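Local coordinates for YqgE/AlgH family protein (Corynebacterium diphtheriae NCTC 13129, PDB 2GS5) that is of unknown function but belongs to the widespread bacterial YqgE/AlgH (UPF0301) family, built around a mixed beta-sheet, at residues Phe156-Asp164 with Val177-Leu185; Val88-Gln96 with Leu109-Leu118. All blocks are in the same frame, centred on the assembly; numbering follows the deposited sequence.

Contact 1 of 2, residues Phe156-Asp164 with Val177-Leu185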
# COMPACT_ATOMS: atom_id res chain seq x y z
N PHE A 156 -6.64 6.31 9.39
CA PHE A 156 -5.64 7.32 9.67
C PHE A 156 -4.71 7.39 8.47
O PHE A 156 -4.17 6.37 8.03
CB PHE A 156 -4.86 6.99 10.95
CG PHE A 156 -3.87 8.04 11.35
CD1 PHE A 156 -4.25 9.13 12.12
CD2 PHE A 156 -2.54 7.95 10.95
CE1 PHE A 156 -3.32 10.10 12.50
CE2 PHE A 156 -1.63 8.91 11.31
CZ PHE A 156 -2.01 9.98 12.07
N VAL A 157 -4.55 8.59 7.92
CA VAL A 157 -3.74 8.80 6.73
C VAL A 157 -2.31 9.09 7.14
O VAL A 157 -2.07 10.01 7.92
CB VAL A 157 -4.30 9.95 5.89
CG1 VAL A 157 -3.51 10.16 4.61
CG2 VAL A 157 -5.74 9.68 5.57
N ALA A 158 -1.38 8.29 6.64
CA ALA A 158 0.05 8.42 6.99
C ALA A 158 0.93 8.20 5.78
O ALA A 158 0.55 7.49 4.86
CB ALA A 158 0.42 7.42 8.07
N PRO A 159 2.12 8.81 5.77
CA PRO A 159 3.03 8.50 4.67
C PRO A 159 3.48 7.04 4.68
O PRO A 159 3.78 6.48 5.73
CB PRO A 159 4.22 9.44 4.89
CG PRO A 159 4.04 10.02 6.24
CD PRO A 159 2.65 9.82 6.70
N ALA A 160 3.48 6.42 3.50
CA ALA A 160 4.02 5.07 3.33
C ALA A 160 5.53 5.15 3.26
O ALA A 160 6.08 6.16 2.80
CB ALA A 160 3.46 4.42 2.06
N LEU A 161 6.20 4.09 3.72
CA LEU A 161 7.64 3.93 3.53
C LEU A 161 7.92 2.74 2.62
O LEU A 161 7.12 1.82 2.52
CB LEU A 161 8.36 3.69 4.85
CG LEU A 161 8.36 4.83 5.87
CD1 LEU A 161 9.12 4.40 7.12
CD2 LEU A 161 8.96 6.11 5.29
N PRO A 162 9.08 2.74 1.96
CA PRO A 162 9.52 1.57 1.18
C PRO A 162 9.36 0.25 1.93
O PRO A 162 8.92 -0.73 1.33
CB PRO A 162 10.99 1.88 0.91
CG PRO A 162 11.03 3.35 0.80
CD PRO A 162 10.07 3.83 1.88
N SER A 163 9.69 0.22 3.22
CA SER A 163 9.62 -1.01 4.01
C SER A 163 8.20 -1.56 4.19
O SER A 163 8.02 -2.73 4.53
CB SER A 163 10.30 -0.83 5.38
OG SER A 163 9.71 0.23 6.11
N ASP A 164 7.19 -0.73 3.96
CA ASP A 164 5.80 -1.19 4.00
C ASP A 164 5.50 -2.09 2.81
O ASP A 164 4.66 -2.98 2.89
CB ASP A 164 4.81 -0.02 3.99
CG ASP A 164 4.96 0.89 5.18
OD1 ASP A 164 5.38 0.40 6.25
OD2 ASP A 164 4.66 2.09 5.04
N VAL A 177 3.22 0.12 11.03
CA VAL A 177 2.82 1.48 10.60
C VAL A 177 2.29 2.27 11.80
O VAL A 177 2.61 3.44 11.95
CB VAL A 177 1.79 1.47 9.45
CG1 VAL A 177 1.36 2.89 9.12
CG2 VAL A 177 2.39 0.77 8.23
N MSE A 178 1.50 1.63 12.66
CA MSE A 178 0.96 2.29 13.85
C MSE A 178 2.08 2.80 14.76
O MSE A 178 1.98 3.87 15.34
CB MSE A 178 0.04 1.34 14.62
CG MSE A 178 -1.30 1.08 13.95
SE MSE A 178 -2.51 2.62 14.02
CE MSE A 178 -3.08 2.45 15.88
N ARG A 179 3.15 2.03 14.87
CA ARG A 179 4.30 2.43 15.69
C ARG A 179 5.06 3.68 15.21
O ARG A 179 5.77 4.31 16.01
CB ARG A 179 5.28 1.27 15.85
CG ARG A 179 4.89 0.33 16.96
CD ARG A 179 5.90 -0.80 17.08
NE ARG A 179 5.68 -1.85 16.09
CZ ARG A 179 4.73 -2.79 16.20
NH1 ARG A 179 4.62 -3.72 15.27
NH2 ARG A 179 3.90 -2.80 17.22
N ARG A 180 4.93 4.02 13.93
CA ARG A 180 5.55 5.24 13.37
C ARG A 180 4.75 6.51 13.60
O ARG A 180 5.24 7.60 13.33
CB ARG A 180 5.71 5.12 11.85
CG ARG A 180 6.60 4.04 11.35
CD ARG A 180 7.10 4.40 9.95
NE ARG A 180 6.03 4.58 8.95
CZ ARG A 180 5.56 3.60 8.17
NH1 ARG A 180 6.01 2.36 8.27
NH2 ARG A 180 4.61 3.88 7.27
N GLN A 181 3.50 6.38 14.04
CA GLN A 181 2.58 7.52 14.08
C GLN A 181 2.66 8.27 15.41
O GLN A 181 3.19 7.73 16.37
CB GLN A 181 1.15 7.04 13.80
CG GLN A 181 1.02 6.23 12.51
CD GLN A 181 1.74 6.88 11.33
OE1 GLN A 181 1.65 8.09 11.15
NE2 GLN A 181 2.45 6.08 10.54
N PRO A 182 2.15 9.51 15.44
CA PRO A 182 2.16 10.27 16.68
C PRO A 182 1.41 9.56 17.80
O PRO A 182 0.47 8.81 17.54
CB PRO A 182 1.44 11.57 16.30
CG PRO A 182 1.64 11.70 14.85
CD PRO A 182 1.57 10.30 14.34
N MSE A 183 1.81 9.83 19.03
CA MSE A 183 1.06 9.34 20.17
C MSE A 183 -0.37 9.86 20.09
O MSE A 183 -0.60 10.98 19.63
CB MSE A 183 1.71 9.76 21.48
CG MSE A 183 2.97 9.00 21.78
SE MSE A 183 2.65 7.15 22.34
CE MSE A 183 2.05 7.51 24.16
N PRO A 184 -1.33 9.06 20.56
CA PRO A 184 -1.18 7.76 21.22
C PRO A 184 -1.21 6.53 20.32
O PRO A 184 -1.35 5.43 20.83
CB PRO A 184 -2.41 7.74 22.13
CG PRO A 184 -3.46 8.40 21.30
CD PRO A 184 -2.75 9.48 20.53
N LEU A 185 -1.07 6.68 19.01
CA LEU A 185 -1.32 5.54 18.12
C LEU A 185 -0.45 4.31 18.41
O LEU A 185 -0.95 3.19 18.31
CB LEU A 185 -1.19 5.92 16.64
CG LEU A 185 -2.02 7.06 16.04
CD1 LEU A 185 -2.37 6.79 14.57
CD2 LEU A 185 -3.26 7.44 16.84
O HOH W 1 4.23 6.96 8.40

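Contact 2 of 2, residues Val88-Gln96 with Leu109-Leu118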
# COMPACT_ATOMS: atom_id res chain seq x y z
N VAL A 88 -3.63 -7.78 -11.46
CA VAL A 88 -2.43 -7.62 -10.64
C VAL A 88 -1.79 -6.25 -10.87
O VAL A 88 -1.66 -5.83 -12.04
CB VAL A 88 -1.43 -8.74 -10.96
CG1 VAL A 88 -0.14 -8.58 -10.14
CG2 VAL A 88 -2.06 -10.09 -10.68
N VAL A 89 -1.41 -5.59 -9.77
CA VAL A 89 -0.71 -4.30 -9.71
C VAL A 89 0.70 -4.59 -9.19
O VAL A 89 0.86 -5.37 -8.26
CB VAL A 89 -1.40 -3.33 -8.67
CG1 VAL A 89 -0.53 -2.07 -8.39
CG2 VAL A 89 -2.77 -2.93 -9.13
N GLY A 90 1.71 -3.93 -9.75
CA GLY A 90 3.07 -3.97 -9.17
C GLY A 90 3.40 -2.64 -8.52
O GLY A 90 3.24 -1.59 -9.15
N VAL A 91 3.86 -2.69 -7.27
CA VAL A 91 4.37 -1.51 -6.59
C VAL A 91 5.86 -1.73 -6.33
O VAL A 91 6.26 -2.74 -5.74
CB VAL A 91 3.64 -1.24 -5.26
CG1 VAL A 91 4.18 0.03 -4.62
CG2 VAL A 91 2.14 -1.08 -5.50
N GLY A 92 6.69 -0.79 -6.78
CA GLY A 92 8.13 -0.88 -6.61
C GLY A 92 8.69 0.24 -5.75
O GLY A 92 8.02 1.23 -5.47
N VAL A 93 9.93 0.03 -5.34
CA VAL A 93 10.75 1.04 -4.69
C VAL A 93 11.89 1.34 -5.67
O VAL A 93 12.63 0.44 -6.06
CB VAL A 93 11.32 0.51 -3.35
CG1 VAL A 93 12.24 1.54 -2.69
CG2 VAL A 93 10.17 0.07 -2.41
N THR A 94 12.01 2.59 -6.11
CA THR A 94 13.03 2.93 -7.10
C THR A 94 14.44 2.76 -6.53
O THR A 94 14.68 3.03 -5.35
CB THR A 94 12.88 4.38 -7.63
OG1 THR A 94 13.00 5.30 -6.55
CG2 THR A 94 11.54 4.58 -8.34
N ALA A 95 15.34 2.29 -7.39
CA ALA A 95 16.74 2.13 -7.05
C ALA A 95 17.46 3.46 -7.06
O ALA A 95 16.98 4.46 -7.61
CB ALA A 95 17.41 1.18 -8.05
N GLN A 96 18.66 3.48 -6.50
CA GLN A 96 19.49 4.67 -6.57
C GLN A 96 19.63 5.07 -8.03
O GLN A 96 19.80 4.22 -8.92
CB GLN A 96 20.87 4.43 -5.97
CG GLN A 96 20.89 3.95 -4.52
CD GLN A 96 20.31 4.95 -3.51
OE1 GLN A 96 20.51 6.17 -3.62
NE2 GLN A 96 19.63 4.43 -2.51
N LEU A 109 4.40 7.47 -7.25
CA LEU A 109 3.34 7.67 -6.28
C LEU A 109 3.79 8.82 -5.39
O LEU A 109 3.29 9.94 -5.51
CB LEU A 109 3.08 6.38 -5.51
CG LEU A 109 2.57 5.22 -6.38
CD1 LEU A 109 2.41 3.99 -5.53
CD2 LEU A 109 1.25 5.57 -7.08
N ALA A 110 4.77 8.55 -4.53
CA ALA A 110 5.43 9.59 -3.74
C ALA A 110 6.80 9.05 -3.37
O ALA A 110 6.99 7.84 -3.23
CB ALA A 110 4.62 9.93 -2.48
N ASN A 111 7.77 9.95 -3.23
CA ASN A 111 9.13 9.57 -2.84
C ASN A 111 9.67 8.48 -3.78
O ASN A 111 9.69 8.70 -4.98
CB ASN A 111 9.15 9.18 -1.36
CG ASN A 111 8.65 10.31 -0.45
OD1 ASN A 111 9.01 11.47 -0.64
ND2 ASN A 111 7.81 9.96 0.52
N ARG A 112 10.08 7.33 -3.25
CA ARG A 112 10.63 6.25 -4.08
C ARG A 112 9.60 5.21 -4.50
O ARG A 112 9.93 4.25 -5.21
CB ARG A 112 11.79 5.56 -3.37
CG ARG A 112 13.03 6.41 -3.25
CD ARG A 112 14.23 5.62 -2.78
NE ARG A 112 15.45 6.41 -2.94
CZ ARG A 112 16.13 6.54 -4.08
NH1 ARG A 112 15.75 5.91 -5.18
NH2 ARG A 112 17.21 7.30 -4.13
N LEU A 113 8.35 5.38 -4.09
CA LEU A 113 7.33 4.40 -4.41
C LEU A 113 6.80 4.66 -5.81
O LEU A 113 6.50 5.79 -6.16
CB LEU A 113 6.19 4.47 -3.40
CG LEU A 113 6.60 4.20 -1.96
CD1 LEU A 113 5.39 4.28 -1.04
CD2 LEU A 113 7.29 2.85 -1.82
N VAL A 114 6.69 3.59 -6.59
CA VAL A 114 6.22 3.67 -7.96
C VAL A 114 5.26 2.53 -8.27
O VAL A 114 5.33 1.47 -7.66
CB VAL A 114 7.39 3.57 -8.98
CG1 VAL A 114 8.22 4.84 -8.97
CG2 VAL A 114 8.25 2.32 -8.72
N MSE A 115 4.35 2.77 -9.20
CA MSE A 115 3.60 1.68 -9.82
C MSE A 115 4.40 1.21 -11.04
O MSE A 115 4.78 2.02 -11.89
CB MSE A 115 2.18 2.14 -10.21
CG MSE A 115 1.10 1.94 -9.15
SE MSE A 115 -0.59 2.04 -10.11
CE MSE A 115 -0.35 3.74 -11.05
N VAL A 116 4.65 -0.10 -11.13
CA VAL A 116 5.42 -0.68 -12.22
C VAL A 116 4.47 -1.19 -13.27
O VAL A 116 3.54 -1.95 -12.97
CB VAL A 116 6.28 -1.86 -11.72
CG1 VAL A 116 7.10 -2.46 -12.86
CG2 VAL A 116 7.20 -1.42 -10.58
N ASN A 117 4.66 -0.76 -14.51
CA ASN A 117 3.88 -1.27 -15.61
C ASN A 117 4.30 -2.70 -15.91
O ASN A 117 5.43 -2.94 -16.35
CB ASN A 117 4.07 -0.39 -16.85
CG ASN A 117 3.08 -0.71 -17.94
OD1 ASN A 117 2.84 -1.87 -18.27
ND2 ASN A 117 2.50 0.34 -18.51
N LEU A 118 3.41 -3.66 -15.66
CA LEU A 118 3.77 -5.08 -15.78
C LEU A 118 3.86 -5.56 -17.23
O LEU A 118 4.19 -6.71 -17.48
CB LEU A 118 2.81 -5.96 -14.96
CG LEU A 118 2.87 -5.72 -13.45
CD1 LEU A 118 1.87 -6.61 -12.70
CD2 LEU A 118 4.28 -5.90 -12.89
O HOH W 2 1.04 -2.34 -12.20

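Contact 1 of 2, residues Phe156-Asp164 with Val177-Leu185
In the AlgH-like fold, the end of strand 155-159 and the start of helix 162-166 are tied to the chain leaving helix 173-179 by a two-pronged salt bridge between R180 and D164. The arginine meets the carboxylate end-on: NH1 of R180 gives a nearly straight bond of 2.9 Å to OD1 of D164, and NH2 reaches OD2 at the same length, each oxygen using its syn lone pair. With the two flat groups only 27° apart, the pairing is almost coplanar. NH2 of R180 also bonds the carbonyl O of P159, 3.1 Å away, while OD2 of D164 takes the backbone N of L161 from above its carboxylate plane, so the acid closes its own turn as well as holding the arginine. A bend at chi3 (-60°) turns the guanidinium toward this turn, where CD1 of L161 lies over one face and CA of V177 over the other, both offset toward the rim.

Strand 155-159 pairs with strand 19-23, and the F156 and A158 side chains point toward the chain after helix 173-179, whereas V157 points away. Water 1 bridges the two segments here, donating to O of P159 and accepting from NE of R180 and NE2 of Q181. The Q181 side chain, bent at chi2, turns its amide so that NE2 bonds O of V177 and brings OE1 to 3.4 Å from CB of A158; the same oxygen lies at the edge of the F156 ring. Over a face of that ring, CD1 of L185 makes a CH-pi contact 3.7 Å from the centroid.

Contact 2 of 2, residues Val88-Gln96 with Leu109-Leu118
Strands 88-94 and 113-116 form an antiparallel ladder in which two glycines of the first make hollows for side chains of the second and of L118 beyond it. A type II' turn from A110 to L113 closes the beta-hairpin of strands 106-110 and 113-116. G92 sits in a hydrogen-bonded pair with V114, its N reaching O of V114 at 2.8 Å. On the glycine face V114 and V116 press close to the bare backbone: CG2 of V114 comes to 3.4 Å from O of G92, and CG2 of V116 rests against N and CA of the same residue. L118 continues this face beyond the strand, its CD2 facing the bare side of G90 and its CD1 against O and CG1 of V88. The other face carries V91, V93, L113 and M115, where CD2 of L113 meets CG2 of V93 at 4.0 Å.

From the turn R112 extends across T94. With OG1 of T94 between its own N and carbonyl carbon (chi1 60°), the hydroxyl faces CB of R112, while CG2 of T94 lies 3.4 Å from CG1 of V114, closer than usual van der Waals contact. The extended arginine ends with NH1 making three weak bonds, to O and OG1 of T94 and to O of A95, and with NE2 of Q96 4.0 Å above the guanidinium plane.

In the fold
Contacts 1 and 2 illustrate how one curved sheet can unite pieces closed in succession along the chain: 88-96 with 109-118 is complete before 156-164 begins. Their centres lie about 19 Å apart, yet their edges touch. CB of A160 in contact 1 packs on CD1 of L113 in contact 2 at 3.6 Å, and CB of P162 meets CG1 of V93 at 3.8 Å. Helix 162-166, which begins at the turn bonded by the D164 carboxylate, packs on V91, V93 and L113 of the ladder, where V165 and T166 continue the packing. Strand 36-42 is common ground: L38 touches A160 from one contact and V91 and L109 from the other.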